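Local atomic coordinates of erythrocyte membrane protein 1 (Plasmodium falciparum, PDB entry 2XU0), a protein that probably binds host receptors through adhesion domains such as this NTS-DBL1 domain, the N-terminal, rosetting part of a much longer membrane protein. Residues Lys40-Glu45 with Arg237-His242; Val224-Tyr229 with Gly247-Leu252; Glu382-Lys387 with Lys459-Ser464; Leu435-Lys440 with Ile452-Pro457. The protein carries 10 engineered substitutions. One frame throughout, in Å; residues are numbered along the deposited sequence.

Contact 1. Residues Lys40-Glu45 with Arg237-His242; sequences KKNPYE and RKHYAH
Y44 lays the CD2-CE2 side of its phenol against H239, and the two rings meet obliquely, planes at 50° and centroids 5.2 Å apart. Y44 CD2 stands over one face of the imidazole, offset toward its rim, while Y44 CE2 comes 3.6 Å from H239 CB. With CG anti to the backbone N (chi1 -179°), the imidazole of H239 is carried out to the loop, with Y44 over that face and Y240 CD1 at its edge. The Y240 ring takes H239 CD2 over one of its own faces. N42 faces Y240 from the opposite direction, its amide turned steeply to the ring, and reaches the hydroxyl near the ring plane. This bond, N42 ND2 to Y240 OH at 2.8 Å, is bent and weak; D255 is the stronger partner of that hydroxyl. The same amide runs almost parallel to the H239 imidazole, with N42 OD1 3.6 Å from H239 NE2. Within its own loop N42 OD1 accepts from Y44 N at 3.1 Å, closing an Asx turn in which the donor sits above the carbonyl plane; a type I turn from N42 to E45 overlaps it. The lysine chain of K238, bent at chi2 and chi4, crosses Y44 at about a right angle, and K238 NZ gives Y44 OH a weak bond of 3.2 Å besides its bond to E235 O. The loop after helix 22-39, part of the N-terminal segment, is thereby laid on the end of helix 234-239 in the Duffy-binding domain, with helix 249-268 alongside, touched by N42 through D255 and by Y240 through L252.

Contact 2. Residues Val224-Tyr229 with Gly247-Leu252; sequences VFKKIY and GNYAKL. Engineered in segment 247-252: A250 (natural residue Ser).
The ring of Y229 meets both Y249 and G247 where helix 216-231 packs on the start of helix 249-268. The side chains of Y229 and Y249 cross at about a right angle, an oblique pair with ring planes at 67°; Y249 OH lies 3.6 Å from Y229 CD2. A CH-pi contact joins G247 to Y229: G247 CA sits over one face of the phenol, 4.0 Å from its centroid and 27° off the normal. Y229 meets this glycine because chi1 of -177° swings its ring away from its own backbone N, past Y249 to the residues just ahead of helix 249-268. The apolar contacts gather round L252, whose CD2 branch fits between F225 and Y229, 4.1 Å from F225 CD1 and 3.9 Å from Y229 CB. Y229 CB also meets Y249 CE1, at 3.6 Å. Backbone atoms of helix 216-231 join in: F225 O lies at the edge of the Y249 ring, 3.6 Å from Y249 CE1, and K226 CA touches the same carbon. From the K226 side chain, CG passes near Y249 OH before the extended chain leads away. Beyond the pair, F225 meets W256 edge to face. No hydrogen bond crosses between the two segments, so this helix pairing in the Duffy-binding domain probably rests on shape and van der Waals packing, while the buried phenol of Y229 has its hydroxyl satisfied by R237 O, a backbone carbonyl of the intervening helix.

Contact 3. Residues Glu382-Lys387 with Lys459-Ser464; sequences EWIVKK and KTFSIS
I384 and F461 bring the two backbones to 5.8 Å, CA to CA, where the long helix 371-407 passes the place at which the short helix 457-460 ends. F461 is the first residue to leave helical angles, and from S462 on the chain runs extended. The closest approach is side chain to backbone: the CG2 branch of I384 lies 3.3 Å from F461 O, 3.9 Å from S462 O and 4.0 Å from F461 CB. The other branch, bent at chi2 (-71°), carries I384 CD1 to 4.3 Å from T460 O, so this one isoleucine lies against three successive carbonyls. These helices belong to the C-terminal subdomain of the Duffy-binding-like domain, a helical bundle in which helix 311-338 packs beside helix 371-407. The F461 ring lies along the long helix from I384 toward K387. Its CG is anti to the carbonyl carbon (chi1 -55°), and the ring meets the helix backbone obliquely, with F461 CE1 3.9 Å from K387 C and F461 CD1 4.0 Å from I384 O. F323 and F391 also meet this ring, and T460 CG2 lies over one of its faces. Of the K387 side chain, CB is 4.1 Å from F461 CE1 and CG lies over one face of the W383 indole; beyond it the chain bends at chi2 and takes the amine away to a salt bridge with E390.

Contact 4. Residues Leu435-Lys440 with Ile452-Pro457; sequences LLNNGK and IDFNKP
I452 opens a loop that meets the last turn of helix 429-437 and folds into an Asx turn within a type I beta turn, just ahead of helix 457-460 in the C-terminal Duffy-binding-like subdomain. The carbonyl of I452 is joined to that of N437 by a water, 2.7 Å from I452 O and 2.8 Å from N437 O. D453 follows, and its chi1 of -173°, which sets the carboxylate beside its own carbonyl carbon, brings that group back over the turn. D453 OD1 accepts from N437 ND2 and from N455 N, the two donors arriving from opposite faces of the carboxylate plane at 3.0 and 3.1 Å. The amide of N437 stands nearly perpendicular to that carboxylate. D453 O belongs to the turn as well, taking K456 N, and is also met by T460 OG1 from the following helix. F454 uses backbone and ring together. Its ring lies obliquely against helix 429-437, with L436 CB 3.6 Å from F454 CD2, and continues to L433 and F461 beyond. N455 lends its backbone N to the Asx turn, and K456 stands at the N-cap position of the next helix. N437 thus spends both ends of its amide on neighbouring residues of the loop, which fixes the rotation of the group. Its oxygen receives the straightest bond of the contact: F454 N points at N437 OD1 from 2.9 Å, at 175°, in the carbonyl plane and on a lone pair.

Overall arrangement
The contacts form two pairs on separate parts of the domain. Contacts 1 and 2 have centres 11 Å apart and interlock along the chain: the segment 237-242 lies between the two helices of contact 2, and Y240 O receives a probable hydrogen bond from N248 N at 2.7 Å. Contacts 3 and 4, 14 Å apart between centres, are nested, with 435-440 and 452-457 inside the loop closed by contact 3; F461 CZ packs 3.8 Å from F454 CE1. The pairs do not touch: contacts 1 and 3 are about 51 Å apart between centres, on opposite sides of the chain's centre. All four lie away from the bound magnesium and the proline pocket.

Contact 1. Residues Lys40-Glu45 with Arg237-His242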
# COMPACT_ATOMS: atom_id res chain seq x y z
N LYS A 40 20.69 13.84 16.00
CA LYS A 40 20.75 14.88 17.02
C LYS A 40 20.12 14.39 18.32
O LYS A 40 19.01 13.84 18.32
CB LYS A 40 20.11 16.20 16.53
CG LYS A 40 18.61 16.15 16.15
CD LYS A 40 18.29 15.63 14.72
CE LYS A 40 18.84 16.47 13.57
NZ LYS A 40 18.27 17.85 13.55
N LYS A 41 20.82 14.62 19.44
CA LYS A 41 20.32 14.23 20.75
C LYS A 41 19.20 15.15 21.20
O LYS A 41 19.25 16.37 21.02
CB LYS A 41 21.46 14.17 21.79
CG LYS A 41 21.07 13.49 23.10
CD LYS A 41 22.03 12.38 23.49
CE LYS A 41 21.59 11.64 24.74
NZ LYS A 41 21.59 12.50 25.95
N ASN A 42 18.14 14.53 21.70
CA ASN A 42 16.99 15.22 22.24
C ASN A 42 17.05 15.00 23.76
O ASN A 42 16.87 13.87 24.23
CB ASN A 42 15.68 14.72 21.61
CG ASN A 42 14.43 15.31 22.25
OD1 ASN A 42 14.48 16.30 22.99
ND2 ASN A 42 13.30 14.69 22.00
N PRO A 43 17.36 16.07 24.53
CA PRO A 43 17.47 15.91 25.99
C PRO A 43 16.14 15.62 26.68
O PRO A 43 16.13 15.15 27.80
CB PRO A 43 18.03 17.26 26.46
CG PRO A 43 18.50 17.96 25.23
CD PRO A 43 17.64 17.46 24.13
N TYR A 44 15.03 15.88 25.98
CA TYR A 44 13.67 15.79 26.51
C TYR A 44 12.87 14.55 26.15
O TYR A 44 11.70 14.45 26.53
CB TYR A 44 12.94 17.11 26.21
CG TYR A 44 13.83 18.31 26.43
CD1 TYR A 44 14.12 18.76 27.72
CD2 TYR A 44 14.48 18.93 25.37
CE1 TYR A 44 14.98 19.84 27.94
CE2 TYR A 44 15.35 20.00 25.57
CZ TYR A 44 15.59 20.46 26.86
OH TYR A 44 16.43 21.52 27.07
N GLU A 45 13.52 13.57 25.48
CA GLU A 45 12.97 12.29 25.00
C GLU A 45 12.06 11.56 25.97
O GLU A 45 10.95 11.17 25.61
CB GLU A 45 14.11 11.37 24.56
CG GLU A 45 14.58 11.63 23.15
CD GLU A 45 15.34 10.52 22.45
OE1 GLU A 45 15.31 9.37 22.95
OE2 GLU A 45 15.93 10.79 21.39
N ARG A 237 9.43 22.58 26.71
CA ARG A 237 8.44 23.44 26.05
C ARG A 237 9.11 24.42 25.10
O ARG A 237 8.52 24.72 24.07
CB ARG A 237 7.58 24.20 27.07
CG ARG A 237 6.54 23.35 27.79
CD ARG A 237 5.73 24.14 28.81
NE ARG A 237 4.60 24.85 28.21
CZ ARG A 237 4.61 26.14 27.89
NH1 ARG A 237 5.69 26.89 28.10
NH2 ARG A 237 3.53 26.70 27.34
N LYS A 238 10.33 24.90 25.42
CA LYS A 238 11.04 25.84 24.55
C LYS A 238 11.73 25.13 23.39
O LYS A 238 11.84 25.70 22.31
CB LYS A 238 11.96 26.82 25.31
CG LYS A 238 13.13 26.21 26.06
CD LYS A 238 14.46 26.47 25.36
CE LYS A 238 15.59 25.64 25.93
NZ LYS A 238 15.50 24.21 25.52
N HIS A 239 12.16 23.87 23.61
CA HIS A 239 12.76 23.02 22.58
C HIS A 239 11.70 22.76 21.49
O HIS A 239 12.02 22.80 20.31
CB HIS A 239 13.25 21.70 23.20
CG HIS A 239 13.91 20.78 22.22
ND1 HIS A 239 15.24 20.92 21.88
CD2 HIS A 239 13.39 19.72 21.55
CE1 HIS A 239 15.49 19.95 21.01
NE2 HIS A 239 14.41 19.20 20.79
N TYR A 240 10.43 22.56 21.92
CA TYR A 240 9.29 22.34 21.03
C TYR A 240 8.51 23.63 20.77
O TYR A 240 7.29 23.61 20.63
CB TYR A 240 8.40 21.24 21.60
CG TYR A 240 9.07 19.89 21.53
CD1 TYR A 240 9.58 19.29 22.68
CD2 TYR A 240 9.25 19.24 20.32
CE1 TYR A 240 10.22 18.05 22.62
CE2 TYR A 240 9.90 18.00 20.24
CZ TYR A 240 10.38 17.41 21.40
OH TYR A 240 11.02 16.19 21.36
N ALA A 241 9.21 24.75 20.68
CA ALA A 241 8.54 26.02 20.45
C ALA A 241 9.03 26.71 19.21
O ALA A 241 10.22 26.66 18.92
CB ALA A 241 8.72 26.94 21.65
N HIS A 242 8.12 27.42 18.52
CA HIS A 242 8.45 28.28 17.39
C HIS A 242 9.15 29.54 17.99
O HIS A 242 9.15 29.73 19.21
CB HIS A 242 7.16 28.69 16.64
CG HIS A 242 6.48 27.59 15.88
ND1 HIS A 242 7.17 26.82 14.95
CD2 HIS A 242 5.18 27.23 15.87
CE1 HIS A 242 6.27 25.99 14.43
NE2 HIS A 242 5.06 26.20 14.95

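Contact 2. Residues Val224-Tyr229 with Gly247-Leu252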
# COMPACT_ATOMS: atom_id res chain seq x y z
N VAL A 224 -5.11 16.24 22.62
CA VAL A 224 -4.17 15.42 23.42
C VAL A 224 -2.76 16.00 23.37
O VAL A 224 -2.11 16.14 24.42
CB VAL A 224 -4.19 13.92 23.05
CG1 VAL A 224 -3.27 13.11 23.97
CG2 VAL A 224 -5.60 13.37 23.12
N PHE A 225 -2.30 16.39 22.17
CA PHE A 225 -0.96 16.96 22.00
C PHE A 225 -0.75 18.36 22.59
O PHE A 225 0.38 18.71 22.92
CB PHE A 225 -0.48 16.81 20.55
CG PHE A 225 0.17 15.47 20.24
CD1 PHE A 225 1.47 15.19 20.67
CD2 PHE A 225 -0.48 14.52 19.45
CE1 PHE A 225 2.09 13.98 20.36
CE2 PHE A 225 0.16 13.33 19.10
CZ PHE A 225 1.44 13.06 19.55
N LYS A 226 -1.85 19.13 22.78
CA LYS A 226 -1.84 20.45 23.43
C LYS A 226 -1.60 20.24 24.96
O LYS A 226 -0.74 20.89 25.55
CB LYS A 226 -3.16 21.19 23.16
CG LYS A 226 -3.16 22.65 23.61
CD LYS A 226 -4.42 23.37 23.17
CE LYS A 226 -4.48 24.79 23.67
NZ LYS A 226 -5.81 25.41 23.38
N LYS A 227 -2.32 19.26 25.54
CA LYS A 227 -2.19 18.82 26.93
C LYS A 227 -0.77 18.34 27.19
O LYS A 227 -0.15 18.80 28.15
CB LYS A 227 -3.20 17.70 27.24
CG LYS A 227 -4.63 18.18 27.25
CD LYS A 227 -5.60 17.04 27.30
CE LYS A 227 -7.01 17.50 27.58
NZ LYS A 227 -7.91 16.34 27.76
N ILE A 228 -0.22 17.45 26.32
CA ILE A 228 1.15 16.92 26.43
C ILE A 228 2.14 18.08 26.47
O ILE A 228 2.97 18.12 27.37
CB ILE A 228 1.51 15.83 25.35
CG1 ILE A 228 0.63 14.58 25.52
CG2 ILE A 228 3.00 15.44 25.41
CD1 ILE A 228 0.56 13.63 24.29
N TYR A 229 2.01 19.06 25.54
CA TYR A 229 2.88 20.23 25.46
C TYR A 229 2.87 21.05 26.74
O TYR A 229 3.94 21.47 27.19
CB TYR A 229 2.54 21.13 24.27
CG TYR A 229 3.47 22.31 24.11
CD1 TYR A 229 4.79 22.13 23.72
CD2 TYR A 229 3.04 23.61 24.36
CE1 TYR A 229 5.65 23.21 23.54
CE2 TYR A 229 3.90 24.70 24.20
CZ TYR A 229 5.20 24.49 23.79
OH TYR A 229 6.04 25.56 23.59
N GLY A 247 3.73 26.79 20.51
CA GLY A 247 4.03 25.37 20.43
C GLY A 247 4.21 24.85 19.02
O GLY A 247 3.40 25.14 18.13
N ASN A 248 5.31 24.11 18.80
CA ASN A 248 5.63 23.49 17.51
C ASN A 248 5.10 22.07 17.61
O ASN A 248 5.84 21.13 17.94
CB ASN A 248 7.15 23.55 17.22
CG ASN A 248 7.58 23.15 15.82
OD1 ASN A 248 8.75 23.25 15.47
ND2 ASN A 248 6.66 22.66 15.00
N TYR A 249 3.79 21.94 17.41
CA TYR A 249 3.06 20.70 17.52
C TYR A 249 3.47 19.71 16.46
O TYR A 249 3.51 18.52 16.76
CB TYR A 249 1.55 20.95 17.57
CG TYR A 249 1.15 21.74 18.80
CD1 TYR A 249 1.11 21.14 20.05
CD2 TYR A 249 0.86 23.10 18.71
CE1 TYR A 249 0.76 21.87 21.19
CE2 TYR A 249 0.51 23.83 19.84
CZ TYR A 249 0.46 23.21 21.08
OH TYR A 249 0.12 23.93 22.20
N ALA A 250 3.87 20.19 15.27
CA ALA A 250 4.34 19.31 14.20
C ALA A 250 5.62 18.57 14.61
O ALA A 250 5.70 17.35 14.43
CB ALA A 250 4.56 20.11 12.92
N LYS A 251 6.58 19.28 15.24
CA LYS A 251 7.84 18.71 15.71
C LYS A 251 7.59 17.79 16.92
O LYS A 251 8.15 16.71 17.02
CB LYS A 251 8.82 19.83 16.06
CG LYS A 251 10.20 19.32 16.43
CD LYS A 251 11.06 20.43 17.03
CE LYS A 251 12.37 19.91 17.60
NZ LYS A 251 13.16 19.15 16.59
N LEU A 252 6.70 18.23 17.81
CA LEU A 252 6.30 17.47 19.00
C LEU A 252 5.67 16.11 18.63
O LEU A 252 5.98 15.10 19.27
CB LEU A 252 5.33 18.32 19.84
CG LEU A 252 4.88 17.73 21.18
CD1 LEU A 252 6.01 17.77 22.19
CD2 LEU A 252 3.68 18.49 21.71

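Contact 3. Residues Glu382-Lys387 with Lys459-Ser464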
# COMPACT_ATOMS: atom_id res chain seq x y z
N GLU A 382 -13.78 -3.19 -17.98
CA GLU A 382 -14.21 -2.03 -17.18
C GLU A 382 -13.24 -1.78 -16.01
O GLU A 382 -12.87 -0.62 -15.77
CB GLU A 382 -15.68 -2.08 -16.70
CG GLU A 382 -16.09 -3.08 -15.64
CD GLU A 382 -17.52 -2.90 -15.15
OE1 GLU A 382 -18.05 -3.84 -14.52
OE2 GLU A 382 -18.11 -1.83 -15.42
N TRP A 383 -12.79 -2.88 -15.34
CA TRP A 383 -11.81 -2.78 -14.26
C TRP A 383 -10.51 -2.19 -14.77
O TRP A 383 -10.01 -1.28 -14.14
CB TRP A 383 -11.58 -4.15 -13.61
CG TRP A 383 -10.55 -4.12 -12.52
CD1 TRP A 383 -10.73 -3.72 -11.22
CD2 TRP A 383 -9.19 -4.55 -12.62
NE1 TRP A 383 -9.55 -3.86 -10.52
CE2 TRP A 383 -8.60 -4.40 -11.35
CE3 TRP A 383 -8.43 -5.12 -13.66
CZ2 TRP A 383 -7.26 -4.71 -11.11
CZ3 TRP A 383 -7.11 -5.47 -13.40
CH2 TRP A 383 -6.53 -5.26 -12.15
N ILE A 384 -9.99 -2.68 -15.92
CA ILE A 384 -8.72 -2.24 -16.51
C ILE A 384 -8.78 -0.76 -16.87
O ILE A 384 -7.78 -0.05 -16.74
CB ILE A 384 -8.31 -3.17 -17.70
CG1 ILE A 384 -7.54 -4.39 -17.21
CG2 ILE A 384 -7.54 -2.44 -18.83
CD1 ILE A 384 -6.04 -4.20 -16.65
N VAL A 385 -9.96 -0.31 -17.35
CA VAL A 385 -10.18 1.08 -17.74
C VAL A 385 -10.15 1.99 -16.53
O VAL A 385 -9.56 3.07 -16.60
CB VAL A 385 -11.45 1.23 -18.62
CG1 VAL A 385 -12.03 2.64 -18.57
CG2 VAL A 385 -11.15 0.78 -20.06
N LYS A 386 -10.72 1.53 -15.42
CA LYS A 386 -10.72 2.26 -14.15
C LYS A 386 -9.27 2.33 -13.57
O LYS A 386 -8.90 3.36 -12.98
CB LYS A 386 -11.63 1.55 -13.17
CG LYS A 386 -11.80 2.23 -11.82
CD LYS A 386 -12.71 1.41 -10.89
CE LYS A 386 -12.54 1.79 -9.43
NZ LYS A 386 -13.08 3.14 -9.10
N LYS A 387 -8.48 1.23 -13.70
CA LYS A 387 -7.11 1.14 -13.16
C LYS A 387 -6.19 2.04 -13.98
O LYS A 387 -5.39 2.78 -13.41
CB LYS A 387 -6.63 -0.32 -13.16
CG LYS A 387 -7.30 -1.16 -12.06
CD LYS A 387 -6.72 -0.79 -10.70
CE LYS A 387 -7.67 -1.00 -9.57
NZ LYS A 387 -7.09 -0.42 -8.33
N LYS A 459 0.20 -1.48 -23.41
CA LYS A 459 0.46 -2.91 -23.21
C LYS A 459 0.03 -3.39 -21.81
O LYS A 459 -0.54 -4.47 -21.68
CB LYS A 459 1.96 -3.24 -23.43
CG LYS A 459 2.58 -2.57 -24.66
CD LYS A 459 2.58 -3.48 -25.90
CE LYS A 459 3.46 -2.94 -27.01
NZ LYS A 459 4.91 -3.01 -26.67
N THR A 460 0.26 -2.57 -20.78
CA THR A 460 -0.10 -2.95 -19.42
C THR A 460 -1.58 -2.90 -19.13
O THR A 460 -2.06 -3.67 -18.30
CB THR A 460 0.73 -2.14 -18.42
OG1 THR A 460 2.08 -2.23 -18.84
CG2 THR A 460 0.57 -2.64 -16.98
N PHE A 461 -2.29 -1.96 -19.74
CA PHE A 461 -3.71 -1.82 -19.49
C PHE A 461 -4.50 -2.15 -20.76
O PHE A 461 -5.39 -1.41 -21.16
CB PHE A 461 -4.04 -0.42 -18.90
CG PHE A 461 -3.27 -0.05 -17.66
CD1 PHE A 461 -3.78 -0.33 -16.39
CD2 PHE A 461 -2.03 0.58 -17.75
CE1 PHE A 461 -3.08 0.06 -15.24
CE2 PHE A 461 -1.34 0.98 -16.60
CZ PHE A 461 -1.86 0.70 -15.36
N SER A 462 -4.16 -3.27 -21.41
CA SER A 462 -4.82 -3.73 -22.63
C SER A 462 -5.91 -4.74 -22.28
O SER A 462 -5.99 -5.19 -21.15
CB SER A 462 -3.80 -4.41 -23.53
OG SER A 462 -3.18 -5.51 -22.87
N ILE A 463 -6.68 -5.17 -23.30
CA ILE A 463 -7.66 -6.25 -23.18
C ILE A 463 -6.85 -7.53 -22.95
O ILE A 463 -5.67 -7.60 -23.36
CB ILE A 463 -8.56 -6.38 -24.45
CG1 ILE A 463 -7.72 -6.67 -25.73
CG2 ILE A 463 -9.53 -5.20 -24.64
CD1 ILE A 463 -8.29 -7.75 -26.61
N SER A 464 -7.44 -8.54 -22.29
CA SER A 464 -6.77 -9.83 -22.09
C SER A 464 -6.56 -10.49 -23.46
O SER A 464 -7.40 -10.32 -24.35
CB SER A 464 -7.64 -10.75 -21.23
OG SER A 464 -7.09 -12.06 -21.24

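Contact 4. Residues Leu435-Lys440 with Ile452-Pro457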
# COMPACT_ATOMS: atom_id res chain seq x y z
N LEU A 435 10.77 1.19 -11.21
CA LEU A 435 10.75 0.64 -9.84
C LEU A 435 9.42 -0.11 -9.59
O LEU A 435 9.41 -1.17 -8.96
CB LEU A 435 10.92 1.75 -8.79
CG LEU A 435 12.21 2.60 -8.85
CD1 LEU A 435 12.29 3.54 -7.63
CD2 LEU A 435 13.48 1.74 -9.03
N LEU A 436 8.30 0.45 -10.11
CA LEU A 436 6.98 -0.17 -9.98
C LEU A 436 6.95 -1.49 -10.75
O LEU A 436 6.44 -2.47 -10.22
CB LEU A 436 5.83 0.77 -10.38
CG LEU A 436 5.69 2.08 -9.59
CD1 LEU A 436 4.55 2.88 -10.12
CD2 LEU A 436 5.55 1.84 -8.06
N ASN A 437 7.54 -1.51 -11.95
CA ASN A 437 7.71 -2.73 -12.78
C ASN A 437 8.45 -3.81 -12.01
O ASN A 437 8.19 -5.00 -12.20
CB ASN A 437 8.54 -2.42 -14.06
CG ASN A 437 7.80 -1.58 -15.08
OD1 ASN A 437 6.61 -1.29 -14.90
ND2 ASN A 437 8.49 -1.13 -16.13
N ASN A 438 9.37 -3.40 -11.14
CA ASN A 438 10.25 -4.30 -10.39
C ASN A 438 9.67 -4.86 -9.13
O ASN A 438 10.38 -5.58 -8.45
CB ASN A 438 11.55 -3.58 -10.06
CG ASN A 438 12.40 -3.28 -11.25
OD1 ASN A 438 12.38 -3.99 -12.24
ND2 ASN A 438 13.19 -2.22 -11.15
N GLY A 439 8.44 -4.50 -8.78
CA GLY A 439 7.81 -4.96 -7.55
C GLY A 439 7.64 -6.46 -7.46
O GLY A 439 7.62 -7.13 -8.49
N LYS A 440 7.51 -7.01 -6.25
CA LYS A 440 7.33 -8.46 -6.06
C LYS A 440 6.24 -9.04 -7.00
O LYS A 440 6.52 -9.95 -7.81
CB LYS A 440 7.01 -8.75 -4.58
CG LYS A 440 7.06 -10.24 -4.20
CD LYS A 440 6.53 -10.49 -2.78
CE LYS A 440 7.64 -10.56 -1.75
NZ LYS A 440 7.13 -10.98 -0.41
N ILE A 452 4.42 -6.72 -17.19
CA ILE A 452 3.98 -5.42 -16.70
C ILE A 452 5.04 -4.38 -17.03
O ILE A 452 6.21 -4.58 -16.70
CB ILE A 452 3.69 -5.48 -15.17
CG1 ILE A 452 2.54 -6.48 -14.82
CG2 ILE A 452 3.46 -4.09 -14.60
CD1 ILE A 452 1.07 -6.11 -15.26
N ASP A 453 4.62 -3.27 -17.69
CA ASP A 453 5.50 -2.15 -18.03
C ASP A 453 4.68 -0.89 -17.97
O ASP A 453 3.95 -0.56 -18.93
CB ASP A 453 6.22 -2.33 -19.38
CG ASP A 453 7.27 -1.26 -19.71
OD1 ASP A 453 7.48 -0.35 -18.88
OD2 ASP A 453 7.89 -1.35 -20.77
N PHE A 454 4.79 -0.18 -16.84
CA PHE A 454 4.08 1.07 -16.57
C PHE A 454 4.50 2.20 -17.51
O PHE A 454 3.76 3.18 -17.65
CB PHE A 454 4.13 1.45 -15.09
CG PHE A 454 3.35 0.47 -14.22
CD1 PHE A 454 1.96 0.36 -14.33
CD2 PHE A 454 4.01 -0.36 -13.32
CE1 PHE A 454 1.24 -0.55 -13.54
CE2 PHE A 454 3.30 -1.29 -12.55
CZ PHE A 454 1.92 -1.37 -12.66
N ASN A 455 5.69 2.05 -18.17
CA ASN A 455 6.18 2.99 -19.18
C ASN A 455 5.52 2.71 -20.55
O ASN A 455 5.73 3.46 -21.48
CB ASN A 455 7.71 2.95 -19.28
CG ASN A 455 8.42 3.55 -18.11
OD1 ASN A 455 9.32 2.95 -17.50
ND2 ASN A 455 7.99 4.72 -17.71
N LYS A 456 4.72 1.65 -20.66
CA LYS A 456 3.98 1.31 -21.88
C LYS A 456 2.53 1.04 -21.46
O LYS A 456 2.11 -0.11 -21.38
CB LYS A 456 4.62 0.08 -22.60
CG LYS A 456 5.96 0.42 -23.25
CD LYS A 456 6.41 -0.65 -24.24
CE LYS A 456 7.60 -0.20 -25.06
NZ LYS A 456 7.26 0.89 -26.02
N PRO A 457 1.76 2.10 -21.12
CA PRO A 457 0.39 1.88 -20.62
C PRO A 457 -0.51 1.08 -21.55
O PRO A 457 -1.28 0.24 -21.07
CB PRO A 457 -0.13 3.29 -20.34
CG PRO A 457 1.10 4.11 -20.12
CD PRO A 457 2.09 3.54 -21.10
O HOH W 1 7.58 -5.97 -14.80